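Local coordinates for enoyl-acyl carrier protein reductase (Uncultured bacterium, PDB 6KIA) that reduces the enoyl group carried on acyl carrier protein, probably with NADH as hydride donor, and is associated with triclosan resistance, at residues N350-M355 / A373-G378. Numbering follows the deposited sequence.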
# COMPACT_ATOMS: atom_id res chain seq x y z
N ASN A 350 -9.79 -21.46 -1.92
CA ASN A 350 -9.94 -21.15 -0.49
C ASN A 350 -10.49 -22.33 0.33
O ASN A 350 -10.36 -22.35 1.55
CB ASN A 350 -10.84 -19.92 -0.30
CG ASN A 350 -10.17 -18.66 -0.81
OD1 ASN A 350 -9.04 -18.36 -0.42
ND2 ASN A 350 -10.83 -17.95 -1.71
N ALA A 351 -11.11 -23.29 -0.33
CA ALA A 351 -11.63 -24.46 0.37
C ALA A 351 -10.52 -25.47 0.69
O ALA A 351 -10.69 -26.34 1.55
CB ALA A 351 -12.73 -25.12 -0.45
N SER A 352 -9.39 -25.35 -0.01
CA SER A 352 -8.30 -26.31 0.12
C SER A 352 -7.63 -26.27 1.50
O SER A 352 -7.51 -25.21 2.12
CB SER A 352 -7.27 -26.07 -0.99
OG SER A 352 -6.35 -25.02 -0.67
N ASP A 353 -7.20 -27.43 1.99
CA ASP A 353 -6.51 -27.48 3.28
C ASP A 353 -5.22 -26.66 3.25
O ASP A 353 -4.88 -26.02 4.25
CB ASP A 353 -6.22 -28.92 3.70
CG ASP A 353 -7.44 -29.61 4.29
OD1 ASP A 353 -8.44 -28.92 4.60
OD2 ASP A 353 -7.40 -30.85 4.47
N VAL A 354 -4.51 -26.71 2.13
CA VAL A 354 -3.28 -25.94 1.98
C VAL A 354 -3.53 -24.44 2.23
O VAL A 354 -2.83 -23.81 3.04
CB VAL A 354 -2.65 -26.12 0.58
CG1 VAL A 354 -1.49 -25.16 0.39
CG2 VAL A 354 -2.18 -27.55 0.37
N MET A 355 -4.56 -23.88 1.61
CA MET A 355 -4.83 -22.45 1.76
C MET A 355 -5.47 -22.16 3.11
O MET A 355 -5.19 -21.12 3.72
CB MET A 355 -5.72 -21.95 0.63
CG MET A 355 -5.04 -22.00 -0.75
SD MET A 355 -3.32 -21.45 -0.73
CE MET A 355 -3.49 -19.77 -0.08
N ALA A 373 3.31 -22.43 -3.17
CA ALA A 373 3.79 -21.95 -4.47
C ALA A 373 3.12 -22.65 -5.63
O ALA A 373 2.68 -22.01 -6.59
CB ALA A 373 5.31 -22.11 -4.57
N ASP A 374 3.00 -23.97 -5.53
CA ASP A 374 2.42 -24.72 -6.62
C ASP A 374 0.96 -24.32 -6.82
O ASP A 374 0.54 -24.03 -7.95
CB ASP A 374 2.51 -26.23 -6.37
CG ASP A 374 3.82 -26.82 -6.88
OD1 ASP A 374 4.04 -26.84 -8.10
OD2 ASP A 374 4.62 -27.28 -6.04
N ILE A 375 0.19 -24.30 -5.74
CA ILE A 375 -1.23 -24.04 -5.91
C ILE A 375 -1.52 -22.55 -6.24
O ILE A 375 -2.42 -22.24 -7.04
CB ILE A 375 -2.05 -24.49 -4.67
CG1 ILE A 375 -3.55 -24.48 -4.98
CG2 ILE A 375 -1.71 -23.67 -3.43
CD1 ILE A 375 -4.41 -24.96 -3.83
N MET A 376 -0.77 -21.64 -5.63
CA MET A 376 -1.02 -20.20 -5.83
C MET A 376 -0.55 -19.76 -7.22
O MET A 376 -1.29 -19.11 -7.96
CB MET A 376 -0.32 -19.36 -4.76
CG MET A 376 -0.55 -17.87 -4.97
SD MET A 376 0.13 -16.85 -3.65
CE MET A 376 1.88 -17.12 -3.92
N ILE A 377 0.67 -20.11 -7.58
CA ILE A 377 1.17 -19.71 -8.88
C ILE A 377 0.44 -20.46 -10.00
O ILE A 377 0.13 -19.87 -11.05
CB ILE A 377 2.68 -19.94 -8.99
CG1 ILE A 377 3.39 -19.22 -7.84
CG2 ILE A 377 3.21 -19.55 -10.37
CD1 ILE A 377 3.49 -17.74 -8.01
N GLY A 378 0.15 -21.74 -9.77
CA GLY A 378 -0.59 -22.53 -10.74
C GLY A 378 -1.97 -21.93 -10.99
O GLY A 378 -2.39 -21.75 -12.16
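I375, on helix 370-385, reaches across to S352, V354 and M355 at an N-capped helix start, where the short helix 353-356 follows helix 339-351. The cap is defined by S352, whose OG accepts the backbone N-H of M355 at 3.1 Å with a nearly straight angle of 160° at the hydrogen. A chi1 of 83° sets OG between the serine's own N and carbonyl carbon, where it can meet that N-H. The same OG is hydrogen-bonded to the carbonyl oxygen of Y349, so one hydroxyl links Y349 of helix 339-351 to the first turn of the next helix.

Across the contact there are only van der Waals approaches, two of them between apolar side chains, and all three residue pairs within 4.5 Å involve I375, whose two methyls, CD1 and CG2, meet different residues. With CG1 anti to the backbone N (chi1 -168°) and chi2 extended, CD1 is carried to the capping serine and lies 3.7 Å from S352 OG, a van der Waals approach of a methyl to an oxygen already engaged in the cap. The branch methyl CG2 serves the helix proper: it lies 3.8 Å from M355 SD and more loosely, at 4.1 Å, from V354 CG1. The bend of M355 at chi2 brings SD to I375 CG2, while the further bend at chi3 leaves the terminal CE farther from that methyl.

The backbones stay well apart, with the nearest CA atoms, those of V354 and I375, separated by 8.4 Å, and the 148 Å² buried in total indicates a light contact. Y349 of helix 339-351 also touches both M355 and I375. The contact thus joins a helix junction to helix 370-385 in the peripheral helical part of this Rossmann-clan reductase, and I375 CD1 also lies 4.2 Å from S352 CB.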